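Local coordinates for protein S-adenosylmethionine:2-demethylmenaquinone methyltransferase (Geobacillus kaustophilus, PDB 2PCN) that belongs to the RraA-like family and forms a compact alpha/beta subunit that assembles here as a three-chain complex, at residues C17-Q22 and L129-V134; I89-I94 and M108-C113. All blocks are in the same frame, centred on the assembly; numbering follows the deposited sequence.

Contact 1 of 2, residues C17-Q22 and L129-V134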
loop_
_atom_site.group_PDB
_atom_site.type_symbol
_atom_site.label_atom_id
_atom_site.label_comp_id
_atom_site.label_asym_id
_atom_site.label_seq_id
_atom_site.Cartn_x
_atom_site.Cartn_y
_atom_site.Cartn_z
ATOM N N CYS A 17 13.172 5.141 -12.204
ATOM C CA CYS A 17 13.096 3.880 -11.483
ATOM C C CYS A 17 11.756 3.194 -11.732
ATOM O O CYS A 17 10.693 3.807 -11.597
ATOM C CB CYS A 17 13.298 4.117 -9.984
ATOM S SG CYS A 17 13.465 2.590 -9.032
ATOM N N GLU A 18 11.818 1.916 -12.090
ATOM C CA GLU A 18 10.627 1.127 -12.385
ATOM C C GLU A 18 10.080 0.428 -11.150
ATOM O O GLU A 18 8.951 -0.064 -11.150
ATOM C CB GLU A 18 10.961 0.092 -13.458
ATOM C CG GLU A 18 11.406 0.702 -14.771
ATOM C CD GLU A 18 12.075 -0.308 -15.680
ATOM O OE1 GLU A 18 11.522 -1.414 -15.847
ATOM O OE2 GLU A 18 13.150 0.012 -16.230
ATOM N N LEU A 19 10.888 0.384 -10.101
ATOM C CA LEU A 19 10.486 -0.248 -8.857
ATOM C C LEU A 19 9.743 0.750 -7.972
ATOM O O LEU A 19 10.285 1.798 -7.616
ATOM C CB LEU A 19 11.720 -0.773 -8.120
ATOM C CG LEU A 19 11.521 -1.399 -6.737
ATOM C CD1 LEU A 19 10.677 -2.665 -6.846
ATOM C CD2 LEU A 19 12.881 -1.718 -6.136
ATOM N N PRO A 20 8.481 0.449 -7.628
ATOM C CA PRO A 20 7.705 1.351 -6.778
ATOM C C PRO A 20 8.140 1.160 -5.330
ATOM O O PRO A 20 8.252 0.031 -4.854
ATOM C CB PRO A 20 6.270 0.895 -7.017
ATOM C CG PRO A 20 6.431 -0.576 -7.203
ATOM C CD PRO A 20 7.641 -0.664 -8.111
ATOM N N PHE A 21 8.392 2.260 -4.635
ATOM C CA PHE A 21 8.820 2.195 -3.244
ATOM C C PHE A 21 7.723 2.629 -2.290
ATOM O O PHE A 21 6.805 3.358 -2.668
ATOM C CB PHE A 21 10.017 3.121 -3.006
ATOM C CG PHE A 21 11.294 2.652 -3.636
ATOM C CD1 PHE A 21 12.056 1.656 -3.034
ATOM C CD2 PHE A 21 11.757 3.235 -4.809
ATOM C CE1 PHE A 21 13.263 1.249 -3.587
ATOM C CE2 PHE A 21 12.965 2.833 -5.373
ATOM C CZ PHE A 21 13.718 1.838 -4.758
ATOM N N GLN A 22 7.827 2.175 -1.048
ATOM C CA GLN A 22 6.895 2.586 -0.012
ATOM C C GLN A 22 7.692 3.698 0.663
ATOM O O GLN A 22 8.907 3.567 0.815
ATOM C CB GLN A 22 6.646 1.458 0.993
ATOM C CG GLN A 22 6.060 0.192 0.393
ATOM C CD GLN A 22 4.792 0.459 -0.387
ATOM O OE1 GLN A 22 3.858 1.080 0.119
ATOM N NE2 GLN A 22 4.752 -0.012 -1.629
ATOM N N LEU A 129 25.418 0.411 -8.808
ATOM C CA LEU A 129 24.324 -0.485 -8.468
ATOM C C LEU A 129 23.417 -0.647 -9.676
ATOM O O LEU A 129 23.341 0.240 -10.531
ATOM C CB LEU A 129 23.517 0.080 -7.295
ATOM C CG LEU A 129 24.298 0.501 -6.049
ATOM C CD1 LEU A 129 23.339 1.135 -5.055
ATOM C CD2 LEU A 129 25.000 -0.701 -5.432
ATOM N N GLU A 130 22.733 -1.781 -9.744
ATOM C CA GLU A 130 21.823 -2.053 -10.844
ATOM C C GLU A 130 20.543 -2.736 -10.379
ATOM O O GLU A 130 20.529 -3.936 -10.117
ATOM C CB GLU A 130 22.512 -2.925 -11.897
ATOM C CG GLU A 130 23.601 -2.214 -12.676
ATOM C CD GLU A 130 24.330 -3.136 -13.634
ATOM O OE1 GLU A 130 23.654 -3.812 -14.437
ATOM O OE2 GLU A 130 25.578 -3.180 -13.584
ATOM N N PHE A 131 19.471 -1.958 -10.270
ATOM C CA PHE A 131 18.172 -2.492 -9.872
ATOM C C PHE A 131 17.070 -1.513 -10.258
ATOM O O PHE A 131 17.332 -0.329 -10.479
ATOM C CB PHE A 131 18.117 -2.772 -8.363
ATOM C CG PHE A 131 18.180 -1.539 -7.505
ATOM C CD1 PHE A 131 19.399 -1.068 -7.027
ATOM C CD2 PHE A 131 17.014 -0.856 -7.163
ATOM C CE1 PHE A 131 19.460 0.066 -6.212
ATOM C CE2 PHE A 131 17.063 0.281 -6.350
ATOM C CZ PHE A 131 18.291 0.741 -5.874
ATOM N N GLY A 132 15.844 -2.017 -10.343
ATOM C CA GLY A 132 14.717 -1.174 -10.701
ATOM C C GLY A 132 14.848 -0.600 -12.096
ATOM O O GLY A 132 14.245 0.426 -12.412
ATOM N N GLY A 133 15.640 -1.268 -12.931
ATOM C CA GLY A 133 15.845 -0.813 -14.295
ATOM C C GLY A 133 16.693 0.441 -14.363
ATOM O O GLY A 133 16.697 1.142 -15.375
ATOM N N VAL A 134 17.426 0.720 -13.290
ATOM C CA VAL A 134 18.265 1.912 -13.231
ATOM C C VAL A 134 19.708 1.598 -12.842
ATOM O O VAL A 134 19.970 0.677 -12.068
ATOM C CB VAL A 134 17.688 2.940 -12.210
ATOM C CG1 VAL A 134 18.681 4.078 -11.962
ATOM C CG2 VAL A 134 16.378 3.500 -12.734
#
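Glu18 and Gly132 supply the polar bond of this contact: Glu18 N donates to Gly132 O over 2.9 Å, nearly straight at 171°, with the donor tilted about 20° from the carbonyl plane. The same oxygen is brushed by the Glu18 side chain, whose CB lies 3.5 Å from Gly132 O. Beyond CG that chain runs extended alongside the turn until its carboxylate OE2 rests 3.4 Å from Gly133 CA.

The turn is a type I' beta turn from Phe131 to Val134, joining strands 129-131 and 134-136 into a two-stranded hairpin. Gly132 and Gly133 hold its two central positions, both with positive phi, and the loop between strands 14-16 and 22-23 lies against it.

Apolar contacts make up the rest. Val134 CG2, anti to its own carbonyl carbon, reaches Cys17 CA at 3.5 Å, while Leu19 CB sits 4.0 Å from the bare CA of Gly132. Farther along the loop the Phe21 and Phe131 side chains cross at about a right angle and meet edge against edge, Phe21 CZ 4.0 Å from Phe131 CE2. Leu19 CD2 approaches the Phe131 ring obliquely, 4.3 Å from CD2 of that ring. Phe131 also stacks with His91 and Trp136, and Val134 packs on Val151 of strand 148-152.

Contact 2 of 2, residues I89-I94 and M108-C113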
loop_
_atom_site.group_PDB
_atom_site.type_symbol
_atom_site.label_atom_id
_atom_site.label_comp_id
_atom_site.label_asym_id
_atom_site.label_seq_id
_atom_site.Cartn_x
_atom_site.Cartn_y
_atom_site.Cartn_z
ATOM N N ILE A 89 17.449 5.273 0.177
ATOM C CA ILE A 89 16.599 4.516 -0.742
ATOM C C ILE A 89 17.128 3.092 -0.679
ATOM O O ILE A 89 18.291 2.838 -1.001
ATOM C CB ILE A 89 16.697 5.057 -2.180
ATOM C CG1 ILE A 89 16.167 6.494 -2.219
ATOM C CG2 ILE A 89 15.904 4.161 -3.129
ATOM C CD1 ILE A 89 16.356 7.199 -3.546
ATOM N N ILE A 90 16.273 2.160 -0.269
ATOM C CA ILE A 90 16.702 0.778 -0.093
ATOM C C ILE A 90 15.979 -0.283 -0.912
ATOM O O ILE A 90 14.759 -0.425 -0.826
ATOM C CB ILE A 90 16.577 0.379 1.400
ATOM C CG1 ILE A 90 17.173 1.479 2.279
ATOM C CG2 ILE A 90 17.277 -0.952 1.651
ATOM C CD1 ILE A 90 17.015 1.241 3.765
ATOM N N HIS A 91 16.740 -1.025 -1.709
ATOM C CA HIS A 91 16.171 -2.117 -2.486
ATOM C C HIS A 91 16.231 -3.261 -1.482
ATOM O O HIS A 91 17.097 -4.140 -1.550
ATOM C CB HIS A 91 17.028 -2.413 -3.720
ATOM C CG HIS A 91 16.508 -3.539 -4.562
ATOM N ND1 HIS A 91 15.165 -3.827 -4.673
ATOM C CD2 HIS A 91 17.152 -4.441 -5.338
ATOM C CE1 HIS A 91 15.004 -4.863 -5.480
ATOM N NE2 HIS A 91 16.195 -5.255 -5.897
ATOM N N GLY A 92 15.309 -3.200 -0.526
ATOM C CA GLY A 92 15.233 -4.175 0.544
ATOM C C GLY A 92 14.277 -3.655 1.605
ATOM O O GLY A 92 13.501 -2.736 1.339
ATOM N N CYS A 93 14.340 -4.209 2.812
ATOM C CA CYS A 93 13.428 -3.798 3.877
ATOM C C CYS A 93 14.046 -2.988 5.011
ATOM O O CYS A 93 15.265 -2.910 5.158
ATOM C CB CYS A 93 12.750 -5.031 4.483
ATOM S SG CYS A 93 11.725 -5.969 3.338
ATOM N N ILE A 94 13.177 -2.386 5.813
ATOM C CA ILE A 94 13.600 -1.616 6.972
ATOM C C ILE A 94 12.732 -2.073 8.139
ATOM O O ILE A 94 11.817 -2.883 7.963
ATOM C CB ILE A 94 13.368 -0.096 6.781
ATOM C CG1 ILE A 94 11.865 0.203 6.713
ATOM C CG2 ILE A 94 14.059 0.381 5.513
ATOM C CD1 ILE A 94 11.531 1.675 6.839
ATOM N N MET A 108 12.843 5.354 1.656
ATOM C CA MET A 108 12.043 4.541 0.747
ATOM C C MET A 108 12.599 3.126 0.749
ATOM O O MET A 108 13.816 2.928 0.713
ATOM C CB MET A 108 12.088 5.096 -0.681
ATOM C CG MET A 108 11.435 6.455 -0.854
ATOM S SD MET A 108 11.442 6.950 -2.583
ATOM C CE MET A 108 9.862 7.784 -2.714
ATOM N N ALA A 109 11.702 2.147 0.788
ATOM C CA ALA A 109 12.091 0.740 0.802
ATOM C C ALA A 109 10.938 -0.069 0.216
ATOM O O ALA A 109 9.857 0.475 -0.019
ATOM C CB ALA A 109 12.377 0.302 2.228
ATOM N N ILE A 110 11.146 -1.359 -0.020
ATOM C CA ILE A 110 10.070 -2.160 -0.598
ATOM C C ILE A 110 9.194 -2.846 0.438
ATOM O O ILE A 110 8.178 -3.454 0.093
ATOM C CB ILE A 110 10.608 -3.224 -1.582
ATOM C CG1 ILE A 110 11.491 -4.234 -0.846
ATOM C CG2 ILE A 110 11.384 -2.538 -2.699
ATOM C CD1 ILE A 110 11.865 -5.441 -1.686
ATOM N N GLY A 111 9.573 -2.742 1.708
ATOM C CA GLY A 111 8.777 -3.363 2.749
ATOM C C GLY A 111 9.428 -3.295 4.113
ATOM O O GLY A 111 10.479 -2.679 4.278
ATOM N N THR A 112 8.790 -3.919 5.097
ATOM C CA THR A 112 9.314 -3.943 6.453
ATOM C C THR A 112 9.572 -5.384 6.864
ATOM O O THR A 112 8.938 -6.307 6.357
ATOM C CB THR A 112 8.324 -3.326 7.466
ATOM O OG1 THR A 112 7.096 -4.068 7.457
ATOM C CG2 THR A 112 8.045 -1.866 7.117
ATOM N N CYS A 113 10.516 -5.558 7.780
ATOM C CA CYS A 113 10.883 -6.867 8.303
ATOM C C CYS A 113 11.475 -6.611 9.682
ATOM O O CYS A 113 12.412 -5.828 9.819
ATOM C CB CYS A 113 11.928 -7.532 7.412
ATOM S SG CYS A 113 12.484 -9.124 8.054
#
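Ile94 CG1 sits between its backbone N and carbonyl carbon (chi1 67°), which turns CG2 toward Ala109, 3.7 Å from its CB. Ile110 adopts the same first torsion (chi1 64°), and its CG1 lies 3.3 Å from Gly92 O. Ile94 lies on the second of two parallel strand pairs and Ile110 at the corner between them, for each segment bends once: strands 87-90 and 106-109 lie in the large mixed sheet, while 93-94 and 111-112 lie in a three-stranded parallel sheet.

Backbone bonds join the two segments before and after the bend. Ile90 N donates to Met108 O over 2.8 Å in the first sheet. At the corner, where His91 centres an inverse gamma turn, Ile110 N reaches Gly92 O at 3.0 Å. In the second sheet Gly111 O accepts from Ile94 N, and Ile94 O in turn accepts from Cys113 N, so that Ile94 is bonded through both its N and its O. Thr112 CA also lies 3.1 Å from Ile94 O, in a bent CA-H...O contact.

Ile90, Ala109 and Ile94 form a buried apolar group, with Ile90 also packed on Leu71 and Leu72. At the outer strand, Thr112 OG1 is hydrogen-bonded to Asp147 O of the second subunit, which ties this edge into the assembly. His91 turns its ring edge toward Ile110 CG2, and its buried ND1 has no polar partner in the model. Cys93 CB lies over the Gly111 carbonyl, 3.3 Å from its oxygen, and meets Cys113 CB at 3.9 Å.

How the contacts relate
Contact 2 belongs to the core, where neighbouring parallel strands are joined by repeated backbone bonds and packed with buried aliphatic groups. Contact 1 is partly buried: a loop leans on a hairpin turn, with one backbone bond between them and two exposed residues among those touching. The two centres lie about 12 Å apart, and along the chain 89-94 and 108-113 fall within the loop closed by 17-22 and 129-134. Segment 17-22 joins them directly. Gln22 N probably donates a hydrogen bond to Ala109 O at 2.8 Å, while Phe21 CZ packs 3.6 Å from Ile89 CG2. Contact 2 also reaches a second subunit, whereas contact 1 stays within its own chain.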